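Local coordinates for cell division control protein Cdc48 (Mycobacterium smegmatis, PDB 5E7P), which probably binds and hydrolyses ATP as a member of the AAA ATPase family, and binds ADP, at residues 137-142 / 178-183; 525-530 / 651-656; 585-590 / 627-632. All blocks are in the same frame, centred on the assembly; numbering follows the deposited sequence.

The three contacts follow the chain in two groups. Contact 1 comes first and closes a loop of 35 residues near the N terminus, bringing the end of strand 138-140 to strand 177-184. It is complete before the other two begin. Contact 2 opens at 525-530, the start of the second P-loop, and closes only at 651-656, after strand 645-650. Contact 3, 585-590 with 627-632, opens and closes between those two segments. It joins the ends of strands 580-585 and 623-629 in the same parallel sheet. Contacts 2 and 3 touch, with centres about 15 Å apart, whereas contact 1 lies about 43 Å and 41 Å from their centres.

Contact 1. Residues 137-142 / 178-183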
# COMPACT_ATOMS: atom_id res chain seq x y z
N LYS A 137 9.53 0.79 -8.09
CA LYS A 137 10.73 0.01 -8.37
C LYS A 137 11.74 0.06 -7.23
O LYS A 137 11.83 1.05 -6.51
CB LYS A 137 11.37 0.45 -9.68
CG LYS A 137 10.48 0.25 -10.89
CD LYS A 137 11.25 0.39 -12.19
CE LYS A 137 10.37 0.05 -13.39
NZ LYS A 137 11.13 0.08 -14.67
N VAL A 138 12.50 -1.02 -7.07
CA VAL A 138 13.52 -1.11 -6.02
C VAL A 138 14.86 -0.53 -6.47
O VAL A 138 15.28 -0.71 -7.61
CB VAL A 138 13.73 -2.55 -5.52
CG1 VAL A 138 12.52 -3.03 -4.73
CG2 VAL A 138 14.02 -3.48 -6.69
N MET A 139 15.52 0.16 -5.55
CA MET A 139 16.78 0.83 -5.85
C MET A 139 17.86 0.39 -4.88
O MET A 139 17.59 0.11 -3.71
CB MET A 139 16.61 2.35 -5.78
CG MET A 139 15.52 2.91 -6.67
SD MET A 139 15.92 2.79 -8.42
CE MET A 139 14.31 3.06 -9.15
N THR A 140 19.09 0.32 -5.37
CA THR A 140 20.26 0.03 -4.55
C THR A 140 21.40 0.88 -5.08
O THR A 140 21.51 1.08 -6.29
CB THR A 140 20.65 -1.46 -4.63
OG1 THR A 140 19.50 -2.28 -4.37
CG2 THR A 140 21.73 -1.79 -3.60
N VAL A 141 22.24 1.39 -4.19
CA VAL A 141 23.35 2.24 -4.60
C VAL A 141 24.28 1.51 -5.57
O VAL A 141 24.70 0.39 -5.30
CB VAL A 141 24.16 2.76 -3.39
CG1 VAL A 141 25.44 3.44 -3.85
CG2 VAL A 141 23.31 3.71 -2.56
N GLY A 142 24.56 2.15 -6.70
CA GLY A 142 25.43 1.57 -7.71
C GLY A 142 24.68 0.89 -8.84
O GLY A 142 25.27 0.55 -9.86
N LEU A 178 20.39 5.22 -16.16
CA LEU A 178 20.93 6.04 -15.08
C LEU A 178 21.61 5.15 -14.05
O LEU A 178 21.49 3.93 -14.10
CB LEU A 178 19.80 6.82 -14.41
CG LEU A 178 18.86 7.59 -15.34
CD1 LEU A 178 17.67 8.13 -14.55
CD2 LEU A 178 19.59 8.71 -16.05
N THR A 179 22.33 5.77 -13.12
CA THR A 179 22.93 5.04 -12.01
C THR A 179 22.49 5.64 -10.68
O THR A 179 22.31 6.85 -10.57
CB THR A 179 24.47 5.01 -12.08
OG1 THR A 179 24.98 6.35 -12.15
CG2 THR A 179 24.94 4.23 -13.30
N VAL A 180 22.31 4.78 -9.68
CA VAL A 180 21.89 5.22 -8.36
C VAL A 180 23.11 5.55 -7.51
O VAL A 180 23.87 4.66 -7.13
CB VAL A 180 21.05 4.14 -7.65
CG1 VAL A 180 20.60 4.63 -6.29
CG2 VAL A 180 19.86 3.75 -8.52
N THR A 181 23.31 6.84 -7.23
CA THR A 181 24.48 7.28 -6.47
C THR A 181 24.22 7.31 -4.97
O THR A 181 25.16 7.34 -4.17
CB THR A 181 24.95 8.67 -6.93
OG1 THR A 181 24.07 9.67 -6.41
CG2 THR A 181 24.97 8.75 -8.44
N ALA A 182 22.94 7.31 -4.59
CA ALA A 182 22.56 7.37 -3.18
C ALA A 182 21.10 6.98 -2.95
O ALA A 182 20.23 7.26 -3.77
CB ALA A 182 22.82 8.76 -2.62
N VAL A 183 20.85 6.33 -1.81
CA VAL A 183 19.49 6.07 -1.36
C VAL A 183 19.37 6.44 0.11
O VAL A 183 20.37 6.61 0.81
CB VAL A 183 19.09 4.59 -1.55
CG1 VAL A 183 19.03 4.23 -3.02
CG2 VAL A 183 20.06 3.68 -0.80
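Val180 fills the tight side of this contact. Its side chain points at segment 137-142 and meets the backbone carbonyl of Thr140, with Val180 CB 3.4 Å from Thr140 O. Both methyls flank the same oxygen. Val180 CG1 lies anti to the backbone N (chi1 -178°), which also brings it beside Val141 CA. Val180 CG2, the other branch, meets Met139 SD at 4.1 Å, and the two side chains cross at about a right angle. Met139 reaches it through a chain bent at chi2, while its CB packs on Val183 CG1 at 4.1 Å. Val113, Val145 and Val189 add further apolar cover to this buried side.

The backbones are joined by one hydrogen bond, from Gly142 N to Val180 O (2.6 Å). It is nearly straight, 167° at the hydrogen, and the donor lies in the carbonyl plane. Val141 CA makes a CA-H...O contact with the same oxygen at 3.5 Å.

The contact joins two small sheets. Strand 138-140 is an outermost strand of one, and strand 177-184 runs inside the other. The pieces 138-140 and 178-183 run at 101° to each other. This is probably the small beta-barrel half of a Cdc48-type N-terminal region. A classic beta bulge interrupts strand 177-184, where Thr181 and Ala182 both face Thr114.

The side carrying Val141 and Thr181 opens to solvent. Val141 CG2 nevertheless lies over the strand and packs 3.7 Å from Val183 CG2, and Val141 CG1 borders Thr181 O. Thr181 is also exposed, turns its side chain away, and bonds weakly through OG1 to Thr114 O.

Contact 2. Residues 525-530 / 651-656. With ADP (adenosine-5'-diphosphate), chain D.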
# COMPACT_ATOMS: atom_id res chain seq x y z
N TYR A 525 -11.90 -13.32 17.21
CA TYR A 525 -10.91 -13.87 18.13
C TYR A 525 -10.59 -15.34 17.85
O TYR A 525 -11.47 -16.14 17.53
CB TYR A 525 -11.37 -13.70 19.58
CG TYR A 525 -12.68 -14.39 19.90
CD1 TYR A 525 -13.89 -13.74 19.71
CD2 TYR A 525 -12.71 -15.69 20.38
CE1 TYR A 525 -15.09 -14.36 19.99
CE2 TYR A 525 -13.90 -16.32 20.66
CZ TYR A 525 -15.09 -15.66 20.46
OH TYR A 525 -16.28 -16.28 20.74
N GLY A 526 -9.32 -15.68 17.99
CA GLY A 526 -8.87 -17.05 17.83
C GLY A 526 -7.43 -17.21 18.26
O GLY A 526 -6.76 -16.22 18.56
N PRO A 527 -6.94 -18.46 18.30
CA PRO A 527 -5.54 -18.73 18.64
C PRO A 527 -4.61 -18.16 17.58
O PRO A 527 -5.03 -18.00 16.43
CB PRO A 527 -5.48 -20.26 18.65
CG PRO A 527 -6.60 -20.70 17.78
CD PRO A 527 -7.69 -19.69 17.98
N PRO A 528 -3.36 -17.84 17.96
CA PRO A 528 -2.39 -17.23 17.04
C PRO A 528 -2.12 -18.09 15.81
O PRO A 528 -2.23 -19.32 15.87
CB PRO A 528 -1.12 -17.13 17.90
CG PRO A 528 -1.61 -17.12 19.30
CD PRO A 528 -2.80 -18.02 19.31
N GLY A 529 -1.76 -17.44 14.71
CA GLY A 529 -1.40 -18.14 13.49
C GLY A 529 -2.54 -18.89 12.83
O GLY A 529 -2.32 -19.90 12.17
N CYS A 530 -3.77 -18.39 13.01
CA CYS A 530 -4.94 -19.04 12.43
C CYS A 530 -5.70 -18.13 11.47
O CYS A 530 -6.75 -18.51 10.95
CB CYS A 530 -5.86 -19.55 13.53
SG CYS A 530 -5.15 -20.89 14.50
N VAL A 651 -12.64 -17.76 15.45
CA VAL A 651 -11.86 -18.39 14.39
C VAL A 651 -11.22 -19.66 14.92
O VAL A 651 -10.23 -19.61 15.67
CB VAL A 651 -10.77 -17.44 13.85
CG1 VAL A 651 -9.94 -18.15 12.78
CG2 VAL A 651 -11.40 -16.17 13.29
N GLU A 652 -11.78 -20.80 14.55
CA GLU A 652 -11.27 -22.10 14.96
C GLU A 652 -9.88 -22.35 14.39
O GLU A 652 -9.55 -21.85 13.32
CB GLU A 652 -12.21 -23.21 14.49
CG GLU A 652 -13.53 -23.29 15.23
CD GLU A 652 -13.50 -24.28 16.38
OE1 GLU A 652 -12.46 -24.95 16.57
OE2 GLU A 652 -14.51 -24.39 17.10
N PRO A 653 -9.06 -23.13 15.11
CA PRO A 653 -7.82 -23.63 14.52
C PRO A 653 -8.18 -24.60 13.40
O PRO A 653 -9.17 -25.32 13.53
CB PRO A 653 -7.15 -24.37 15.68
CG PRO A 653 -8.26 -24.73 16.60
CD PRO A 653 -9.25 -23.60 16.50
N PRO A 654 -7.39 -24.62 12.32
CA PRO A 654 -7.75 -25.40 11.13
C PRO A 654 -7.81 -26.91 11.39
O PRO A 654 -6.80 -27.50 11.77
CB PRO A 654 -6.63 -25.06 10.14
CG PRO A 654 -5.48 -24.71 11.00
CD PRO A 654 -6.05 -24.01 12.19
N ASP A 655 -8.97 -27.51 11.18
CA ASP A 655 -9.10 -28.96 11.31
C ASP A 655 -8.59 -29.67 10.06
O ASP A 655 -7.97 -29.05 9.21
CB ASP A 655 -10.54 -29.38 11.65
CG ASP A 655 -11.54 -29.00 10.56
OD1 ASP A 655 -11.15 -28.47 9.50
OD2 ASP A 655 -12.75 -29.26 10.78
N ALA A 656 -8.88 -30.96 9.96
CA ALA A 656 -8.39 -31.77 8.84
C ALA A 656 -8.83 -31.23 7.48
O ALA A 656 -8.03 -31.18 6.54
CB ALA A 656 -8.83 -33.22 9.01
PB ADP D . -2.42 -13.83 14.61
O1B ADP D . -1.16 -14.59 14.95
O2B ADP D . -2.46 -12.45 15.22
O3B ADP D . -3.69 -14.63 14.80
PA ADP D . -2.86 -14.49 11.86
O1A ADP D . -3.55 -15.69 12.47
O2A ADP D . -3.60 -13.61 10.89
O3A ADP D . -2.28 -13.55 13.03
O5' ADP D . -1.56 -15.03 11.07
C5' ADP D . -0.77 -14.17 10.27
C4' ADP D . 0.02 -15.01 9.27
O4' ADP D . -0.41 -16.37 9.30
C3' ADP D . -0.19 -14.51 7.84
O3' ADP D . 0.93 -13.75 7.40
C2' ADP D . -0.35 -15.76 7.00
O2' ADP D . 0.81 -15.97 6.20
C1' ADP D . -0.52 -16.92 7.98
N9 ADP D . -1.88 -17.48 7.79
C8 ADP D . -2.85 -17.49 8.72
N7 ADP D . -3.98 -18.07 8.25
C5 ADP D . -3.74 -18.45 6.98
C6 ADP D . -4.50 -19.13 5.91
N6 ADP D . -5.78 -19.52 6.11
N1 ADP D . -3.88 -19.34 4.73
C2 ADP D . -2.61 -18.95 4.53
N3 ADP D . -1.85 -18.33 5.45
C4 ADP D . -2.35 -18.06 6.68
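The Walker A P-loop of an AAA module begins here, and its Tyr525-Gly526 end is tied to Val651, just past strand 645-650. Val651 N donates to Tyr525 O at 2.9 Å. The bond is fairly straight, 166° at the hydrogen, but the donor is tilted 31° from the carbonyl plane. One residue on, the backbone passes close to Val651 O, with Gly526 CA near that oxygen and Pro527 CD 3.4 Å from it.

Apolar groups take over along the loop. The Pro527 and Pro653 rings cross at about a right angle, with Pro527 CG 4.1 Å from Pro653 CD. Leu730 touches both rings from outside the contact. Cys530 turns its sulfur toward the consecutive Pro653 and Pro654: SG stands anti to the carbonyl carbon (chi1 -66°) and reaches Pro653 CA at 3.8 Å and Pro654 CD at 4.0 Å. Val651 CG1, anti to its own backbone N, covers Cys530 O at 3.7 Å.

The other side of the loop faces ADP. Gly529 N donates to the beta-phosphate oxygen O1B of ADP at 2.9 Å, while Cys530 N makes a weak, bent bond to O1A on the alpha-phosphate. Thus Cys530 offers its N-H to the nucleotide and its sulfur to Pro653 and Pro654. Glu652 points away and forms a salt bridge with Arg739. Backbone N-H groups wrapped around the phosphates, on a loop between a strand and helix 534-539, are the hallmark of the P-loop NTPase fold.

Contact 3. Residues 585-590 / 627-632; sequences DEIDAL and GATNRP
The carboxylate of Asp588 presents one face to Thr629, and the carboxylate of Asp585 lies beside Ala628. Thr629 OG1 stands almost directly over Asp588 OD1, well out of the carboxylate plane, and donates a weak hydrogen bond to it at 3.0 Å. Asp588 is brought there by a chi1 of 55°, which sets CG between its own backbone N and carbonyl carbon. Arg631 O approaches the same residue at CB.

At Asp585 the two neighbours lie on opposite sides of the plane. Glu586 N gives a weak bond to OD1 from above one face. Ala628 CB comes to OD1 at 3.5 Å, nearer the edge. Thr533 OG1 also bonds weakly to OD1, while OD2 bonds to a glycerol, probably from the crystallisation liquor.

Between the two acids the backbones join. Ile587 N donates to Ala628 O at 3.0 Å, with an angle of 168° at the hydrogen and the donor tilted 22° from the carbonyl plane. Ile587 CG2 lies against that oxygen at 3.4 Å and packs on Thr629 CB at 3.8 Å. Leu523 and Ile635 touch both side chains.

Asp585 and Glu586 form the Walker B end of strand 580-585. Glu586 is the N-cap of helix 587-590 and pairs with Lys551. The neighbouring strand 623-629 leads to Asn630, which touches ADP at the sensor 1 position of AAA proteins.

Thr629 OG1 also accepts from Arg631 N at 2.9 Å, an ST turn. With one bond given and one received, the hydroxyl's rotation is probably fixed. The Ile587 N to Ala628 O bond and the weaker Thr629 OG1 to Asp588 OD1 bond join strand end and helix start. The first turn of the helix may help to stabilise negative charge on Asp588.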
# COMPACT_ATOMS: atom_id res chain seq x y z
N ASP A 585 -7.20 -3.90 15.52
CA ASP A 585 -6.44 -5.11 15.79
C ASP A 585 -5.78 -5.01 17.15
O ASP A 585 -5.47 -3.92 17.62
CB ASP A 585 -5.38 -5.34 14.71
CG ASP A 585 -4.82 -6.75 14.74
OD1 ASP A 585 -5.46 -7.63 15.37
OD2 ASP A 585 -3.75 -6.99 14.15
N GLU A 586 -5.57 -6.16 17.78
CA GLU A 586 -5.06 -6.24 19.15
C GLU A 586 -5.87 -5.33 20.07
O GLU A 586 -5.32 -4.49 20.79
CB GLU A 586 -3.57 -5.90 19.20
CG GLU A 586 -2.85 -6.51 20.40
CD GLU A 586 -1.37 -6.16 20.42
OE1 GLU A 586 -0.68 -6.58 21.38
OE2 GLU A 586 -0.90 -5.47 19.49
N ILE A 587 -7.18 -5.50 20.03
CA ILE A 587 -8.12 -4.67 20.76
C ILE A 587 -7.95 -4.81 22.28
O ILE A 587 -8.38 -3.94 23.04
CB ILE A 587 -9.59 -5.00 20.33
CG1 ILE A 587 -10.60 -4.04 20.98
CG2 ILE A 587 -9.93 -6.45 20.64
CD1 ILE A 587 -10.45 -2.61 20.54
N ASP A 588 -7.31 -5.88 22.72
CA ASP A 588 -7.06 -6.09 24.15
C ASP A 588 -6.04 -5.09 24.70
O ASP A 588 -6.12 -4.70 25.87
CB ASP A 588 -6.60 -7.52 24.42
CG ASP A 588 -5.39 -7.92 23.60
OD1 ASP A 588 -5.43 -7.77 22.36
OD2 ASP A 588 -4.39 -8.37 24.20
N ALA A 589 -5.09 -4.68 23.87
CA ALA A 589 -4.10 -3.69 24.29
C ALA A 589 -4.72 -2.29 24.28
O ALA A 589 -4.41 -1.45 25.12
CB ALA A 589 -2.88 -3.74 23.39
N LEU A 590 -5.59 -2.05 23.31
CA LEU A 590 -6.25 -0.76 23.17
C LEU A 590 -7.24 -0.53 24.31
O LEU A 590 -7.40 0.60 24.78
CB LEU A 590 -6.96 -0.67 21.82
CG LEU A 590 -7.01 0.69 21.11
CD1 LEU A 590 -7.32 0.50 19.64
CD2 LEU A 590 -8.04 1.60 21.75
N GLY A 627 -13.09 -5.50 15.95
CA GLY A 627 -11.93 -5.71 16.80
C GLY A 627 -11.42 -7.13 16.71
O GLY A 627 -12.20 -8.08 16.57
N ALA A 628 -10.09 -7.28 16.77
CA ALA A 628 -9.46 -8.60 16.73
C ALA A 628 -8.53 -8.80 17.92
O ALA A 628 -7.86 -7.86 18.36
CB ALA A 628 -8.71 -8.80 15.42
N THR A 629 -8.48 -10.02 18.43
CA THR A 629 -7.62 -10.33 19.56
C THR A 629 -7.38 -11.83 19.72
O THR A 629 -8.21 -12.65 19.34
CB THR A 629 -8.22 -9.79 20.87
OG1 THR A 629 -7.34 -10.10 21.97
CG2 THR A 629 -9.59 -10.41 21.13
N ASN A 630 -6.23 -12.19 20.29
CA ASN A 630 -5.95 -13.58 20.64
C ASN A 630 -6.39 -13.87 22.07
O ASN A 630 -6.47 -15.02 22.48
CB ASN A 630 -4.47 -13.91 20.46
CG ASN A 630 -3.99 -13.74 19.03
OD1 ASN A 630 -4.44 -14.45 18.12
ND2 ASN A 630 -3.08 -12.80 18.82
N ARG A 631 -6.66 -12.80 22.82
CA ARG A 631 -7.06 -12.92 24.22
C ARG A 631 -8.27 -12.04 24.53
O ARG A 631 -8.12 -10.94 25.05
CB ARG A 631 -5.90 -12.54 25.14
CG ARG A 631 -4.65 -13.39 24.97
CD ARG A 631 -4.91 -14.83 25.35
NE ARG A 631 -5.34 -14.97 26.74
CZ ARG A 631 -4.51 -14.99 27.78
NH1 ARG A 631 -3.21 -14.89 27.59
NH2 ARG A 631 -5.00 -15.12 29.01
N PRO A 632 -9.48 -12.54 24.23
CA PRO A 632 -10.72 -11.78 24.43
C PRO A 632 -11.03 -11.54 25.91
O PRO A 632 -11.72 -10.57 26.24
CB PRO A 632 -11.79 -12.68 23.80
CG PRO A 632 -11.21 -14.05 23.87
CD PRO A 632 -9.74 -13.87 23.66